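Local coordinates for protein hypothetical hydrolase (PDB 3TC9) that is of unknown function but probably serves as an auxiliary nutrient-binding protein, built from an immunoglobulin-like domain and a six-bladed beta-propeller, at residues R182-I194 with C228-L240. Sequence-based numbering, arbitrary orientation.
Sequences RTICWTHEADSMI and CNGAETHPINGEL. With EDO (1,2-ethanediol), chain U.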
loop_
_atom_site.group_PDB
_atom_site.type_symbol
_atom_site.label_atom_id
_atom_site.label_comp_id
_atom_site.label_asym_id
_atom_site.label_seq_id
_atom_site.Cartn_x
_atom_site.Cartn_y
_atom_site.Cartn_z
ATOM N N ARG B 182 -12.189 29.235 -8.828
ATOM C CA ARG B 182 -11.634 28.134 -9.600
ATOM C C ARG B 182 -10.874 27.096 -8.797
ATOM O O ARG B 182 -11.017 25.906 -9.063
ATOM C CB ARG B 182 -10.696 28.697 -10.691
ATOM C CG ARG B 182 -11.371 29.625 -11.707
ATOM C CD ARG B 182 -12.515 28.952 -12.461
ATOM N NE ARG B 182 -12.070 27.750 -13.164
ATOM C CZ ARG B 182 -11.703 27.721 -14.443
ATOM N NH1 ARG B 182 -11.760 28.820 -15.186
ATOM N NH2 ARG B 182 -11.310 26.586 -14.998
ATOM N N THR B 183 -10.008 27.529 -7.880
ATOM C CA THR B 183 -9.163 26.617 -7.125
ATOM C C THR B 183 -9.040 27.012 -5.674
ATOM O O THR B 183 -9.427 28.112 -5.278
ATOM C CB THR B 183 -7.710 26.523 -7.749
ATOM O OG1 THR B 183 -7.042 27.790 -7.725
ATOM C CG2 THR B 183 -7.671 25.910 -9.151
ATOM N N ILE B 184 -8.465 26.062 -4.902
ATOM C CA ILE B 184 -8.078 26.105 -3.497
ATOM C C ILE B 184 -6.687 25.567 -3.381
ATOM O O ILE B 184 -6.402 24.459 -3.867
ATOM C CB ILE B 184 -8.995 25.283 -2.529
ATOM C CG1 ILE B 184 -10.472 25.403 -2.809
ATOM C CG2 ILE B 184 -8.638 25.502 -1.030
ATOM C CD1 ILE B 184 -11.181 24.082 -2.665
ATOM N N CYS B 185 -5.836 26.300 -2.679
ATOM C CA CYS B 185 -4.532 25.802 -2.289
ATOM C C CYS B 185 -4.173 26.402 -0.921
ATOM O O CYS B 185 -4.954 27.178 -0.355
ATOM C CB CYS B 185 -3.445 26.005 -3.344
ATOM S SG CYS B 185 -3.116 27.729 -3.788
ATOM N N TRP B 186 -3.094 25.912 -0.327
ATOM C CA TRP B 186 -2.733 26.256 1.036
ATOM C C TRP B 186 -1.322 26.753 1.121
ATOM O O TRP B 186 -0.461 26.315 0.352
ATOM C CB TRP B 186 -2.885 25.010 1.928
ATOM C CG TRP B 186 -4.265 24.408 1.895
ATOM C CD1 TRP B 186 -4.763 23.525 0.977
ATOM C CD2 TRP B 186 -5.327 24.668 2.818
ATOM N NE1 TRP B 186 -6.071 23.218 1.274
ATOM C CE2 TRP B 186 -6.446 23.909 2.398
ATOM C CE3 TRP B 186 -5.445 25.475 3.960
ATOM C CZ2 TRP B 186 -7.664 23.934 3.083
ATOM C CZ3 TRP B 186 -6.651 25.489 4.638
ATOM C CH2 TRP B 186 -7.737 24.714 4.207
ATOM N N THR B 187 -1.068 27.635 2.101
ATOM C CA THR B 187 0.274 28.119 2.408
ATOM C C THR B 187 0.996 26.941 3.049
ATOM O O THR B 187 0.337 26.037 3.593
ATOM C CB THR B 187 0.214 29.357 3.299
ATOM O OG1 THR B 187 -0.541 29.032 4.464
ATOM C CG2 THR B 187 -0.393 30.559 2.599
ATOM N N HIS B 188 2.330 26.911 2.949
ATOM C CA HIS B 188 3.118 25.801 3.476
ATOM C C HIS B 188 2.778 25.452 4.926
ATOM O O HIS B 188 2.718 24.263 5.253
ATOM C CB HIS B 188 4.625 26.041 3.328
ATOM C CG HIS B 188 5.428 24.799 3.601
ATOM N ND1 HIS B 188 6.331 24.744 4.647
ATOM C CD2 HIS B 188 5.365 23.570 3.020
ATOM C CE1 HIS B 188 6.804 23.505 4.657
ATOM N NE2 HIS B 188 6.232 22.753 3.718
ATOM N N GLU B 189 2.527 26.464 5.778
ATOM C CA GLU B 189 2.202 26.245 7.190
ATOM C C GLU B 189 0.687 25.943 7.402
ATOM O O GLU B 189 0.299 25.495 8.484
ATOM C CB GLU B 189 2.683 27.414 8.066
ATOM C CG GLU B 189 1.941 28.729 7.868
ATOM C CD GLU B 189 2.166 29.542 6.603
ATOM O OE1 GLU B 189 3.156 29.294 5.873
ATOM O OE2 GLU B 189 1.337 30.447 6.359
ATOM N N ALA B 190 -0.137 26.130 6.340
ATOM C CA ALA B 190 -1.590 25.922 6.282
ATOM C C ALA B 190 -2.347 26.878 7.226
ATOM O O ALA B 190 -3.485 26.607 7.606
ATOM C CB ALA B 190 -1.951 24.465 6.566
ATOM N N ASP B 191 -1.733 28.031 7.553
ATOM C CA ASP B 191 -2.368 29.066 8.377
ATOM C C ASP B 191 -3.384 29.810 7.530
ATOM O O ASP B 191 -4.262 30.480 8.073
ATOM C CB ASP B 191 -1.327 30.042 8.950
ATOM N N SER B 192 -3.261 29.691 6.188
ATOM C CA SER B 192 -4.129 30.365 5.232
ATOM C C SER B 192 -4.537 29.491 4.052
ATOM O O SER B 192 -3.787 28.637 3.575
ATOM C CB SER B 192 -3.446 31.616 4.706
ATOM O OG SER B 192 -3.121 32.514 5.756
HETATM N N MSE B 193 -5.734 29.761 3.555
HETATM C CA MSE B 193 -6.298 29.106 2.392
HETATM C C MSE B 193 -6.343 30.133 1.246
HETATM O O MSE B 193 -6.894 31.224 1.407
HETATM C CB MSE B 193 -7.684 28.542 2.747
HETATM C CG MSE B 193 -8.553 28.229 1.554
HETATM SE SE MSE B 193 -10.038 27.111 2.029
HETATM C CE MSE B 193 -11.055 28.318 2.968
ATOM N N ILE B 194 -5.754 29.786 0.107
ATOM C CA ILE B 194 -5.742 30.658 -1.063
ATOM C C ILE B 194 -6.910 30.289 -1.973
ATOM O O ILE B 194 -6.981 29.153 -2.445
ATOM C CB ILE B 194 -4.405 30.624 -1.849
ATOM C CG1 ILE B 194 -3.116 30.454 -0.968
ATOM C CG2 ILE B 194 -4.346 31.724 -2.924
ATOM C CD1 ILE B 194 -2.638 31.594 -0.230
ATOM N N CYS B 228 -7.672 34.692 -14.283
ATOM C CA CYS B 228 -6.867 33.691 -13.610
ATOM C C CYS B 228 -7.716 32.429 -13.454
ATOM O O CYS B 228 -8.800 32.489 -12.868
ATOM C CB CYS B 228 -6.383 34.221 -12.269
ATOM S SG CYS B 228 -5.273 33.102 -11.394
ATOM N N ASN B 229 -7.230 31.288 -13.978
ATOM C CA ASN B 229 -7.986 30.027 -13.950
ATOM C C ASN B 229 -7.534 29.085 -12.835
ATOM O O ASN B 229 -7.967 27.939 -12.780
ATOM C CB ASN B 229 -7.884 29.314 -15.308
ATOM C CG ASN B 229 -7.974 30.251 -16.486
ATOM O OD1 ASN B 229 -7.023 30.398 -17.230
ATOM N ND2 ASN B 229 -9.071 30.979 -16.615
ATOM N N GLY B 230 -6.704 29.574 -11.932
ATOM C CA GLY B 230 -6.248 28.771 -10.815
ATOM C C GLY B 230 -4.878 29.144 -10.322
ATOM O O GLY B 230 -4.066 29.698 -11.067
ATOM N N ALA B 231 -4.621 28.826 -9.050
ATOM C CA ALA B 231 -3.343 29.054 -8.396
ATOM C C ALA B 231 -2.962 27.799 -7.611
ATOM O O ALA B 231 -3.830 26.968 -7.303
ATOM C CB ALA B 231 -3.404 30.275 -7.488
ATOM N N GLU B 232 -1.663 27.625 -7.332
ATOM C CA GLU B 232 -1.145 26.446 -6.645
ATOM C C GLU B 232 0.185 26.785 -5.978
ATOM O O GLU B 232 1.017 27.445 -6.591
ATOM C CB GLU B 232 -0.986 25.296 -7.665
ATOM C CG GLU B 232 -0.166 24.088 -7.241
ATOM C CD GLU B 232 -0.795 23.061 -6.318
ATOM O OE1 GLU B 232 -1.377 23.459 -5.280
ATOM O OE2 GLU B 232 -0.598 21.849 -6.581
ATOM N N THR B 233 0.376 26.335 -4.731
ATOM C CA THR B 233 1.623 26.544 -4.004
ATOM C C THR B 233 2.563 25.361 -4.212
ATOM O O THR B 233 2.088 24.247 -4.429
ATOM C CB THR B 233 1.352 26.751 -2.505
ATOM O OG1 THR B 233 0.483 25.718 -2.043
ATOM C CG2 THR B 233 0.776 28.113 -2.191
ATOM N N HIS B 234 3.893 25.592 -4.130
ATOM C CA HIS B 234 4.891 24.515 -4.203
ATOM C C HIS B 234 4.825 23.736 -2.873
ATOM O O HIS B 234 4.830 24.369 -1.810
ATOM C CB HIS B 234 6.302 25.038 -4.506
ATOM C CG HIS B 234 7.280 23.931 -4.750
ATOM N ND1 HIS B 234 8.021 23.386 -3.723
ATOM C CD2 HIS B 234 7.545 23.247 -5.883
ATOM C CE1 HIS B 234 8.738 22.419 -4.265
ATOM N NE2 HIS B 234 8.491 22.301 -5.564
ATOM N N PRO B 235 4.701 22.384 -2.882
ATOM C CA PRO B 235 4.498 21.671 -1.608
ATOM C C PRO B 235 5.692 21.666 -0.652
ATOM O O PRO B 235 5.492 21.360 0.536
ATOM C CB PRO B 235 4.117 20.244 -2.047
ATOM C CG PRO B 235 4.693 20.093 -3.411
ATOM C CD PRO B 235 4.615 21.459 -4.040
ATOM N N ILE B 236 6.901 22.035 -1.120
ATOM C CA ILE B 236 8.080 22.048 -0.261
ATOM C C ILE B 236 8.544 23.499 0.015
ATOM O O ILE B 236 8.797 23.842 1.180
ATOM C CB ILE B 236 9.219 21.166 -0.863
ATOM C CG1 ILE B 236 8.737 19.746 -1.301
ATOM C CG2 ILE B 236 10.519 21.146 0.003
ATOM C CD1 ILE B 236 8.241 18.766 -0.216
ATOM N N ASN B 237 8.678 24.334 -1.031
ATOM C CA ASN B 237 9.186 25.704 -0.889
ATOM C C ASN B 237 8.082 26.771 -0.632
ATOM O O ASN B 237 8.411 27.893 -0.254
ATOM C CB ASN B 237 10.055 26.082 -2.093
ATOM C CG ASN B 237 11.353 25.294 -2.210
ATOM O OD1 ASN B 237 11.948 24.858 -1.217
ATOM N ND2 ASN B 237 11.830 25.090 -3.426
ATOM N N GLY B 238 6.814 26.412 -0.804
ATOM C CA GLY B 238 5.685 27.281 -0.485
ATOM C C GLY B 238 5.315 28.465 -1.361
ATOM O O GLY B 238 4.340 29.145 -1.040
ATOM N N GLU B 239 6.039 28.724 -2.478
ATOM C CA GLU B 239 5.700 29.851 -3.368
ATOM C C GLU B 239 4.431 29.553 -4.221
ATOM O O GLU B 239 4.098 28.391 -4.458
ATOM C CB GLU B 239 6.891 30.264 -4.257
ATOM C CG GLU B 239 7.239 29.305 -5.379
ATOM C CD GLU B 239 8.167 28.149 -5.061
ATOM O OE1 GLU B 239 8.388 27.851 -3.868
ATOM O OE2 GLU B 239 8.687 27.539 -6.021
ATOM N N LEU B 240 3.746 30.613 -4.689
ATOM C CA LEU B 240 2.498 30.497 -5.441
ATOM C C LEU B 240 2.683 30.678 -6.949
ATOM O O LEU B 240 3.321 31.635 -7.386
ATOM C CB LEU B 240 1.502 31.536 -4.924
ATOM C CG LEU B 240 0.074 31.440 -5.463
ATOM C CD1 LEU B 240 -0.711 30.418 -4.702
ATOM C CD2 LEU B 240 -0.620 32.763 -5.366
HETATM C C1 EDO U . -12.023 24.443 -12.325
HETATM O O1 EDO U . -11.159 25.090 -11.399
HETATM C C2 EDO U . -11.530 23.010 -12.442
HETATM O O2 EDO U . -12.552 22.102 -12.019
#
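The Arg182 guanidinium carries the backbone O of Asn229 over the centre of one face, 4.0 Å above its plane, while C1 of a bound 1,2-ethanediol lies at its edge. At the other end of the contact, Ile236 O sits over the rim of one face of the His188 ring, and Pro235 O approaches the ring edge, 3.3 Å from CD2. The bent Arg182 chain runs beside Asn229, the guanidinium and amide planes 49° apart; Arg182 NH1 forms salt bridges with Asp198 and Glu272, while Asn229 gives ND2 to Asp198 and takes Asn243 ND2 on OD1. A leucine in place of Arg182 would probably leave these two carboxylates without their shared cationic mate. Between the ends, two threonine hydroxyls bridge the strands: Ala231 N donates almost straight to Thr183 OG1 (2.9 Å), and Thr233 OG1 donates to Trp186 O at 2.6 Å. Thr233 chi1, 49°, sets that hydroxyl between its own N and carbonyl carbon, facing the acceptor. Between them Cys185 SG lies over the 231-233 backbone and touches Leu240 CD1 at 3.7 Å. Strands 182-186 and 231-233 run nearly parallel (18°) with side-chain-to-backbone bonds joining them, as the innermost strands of successive four-stranded antiparallel blades in a six-bladed beta-propeller.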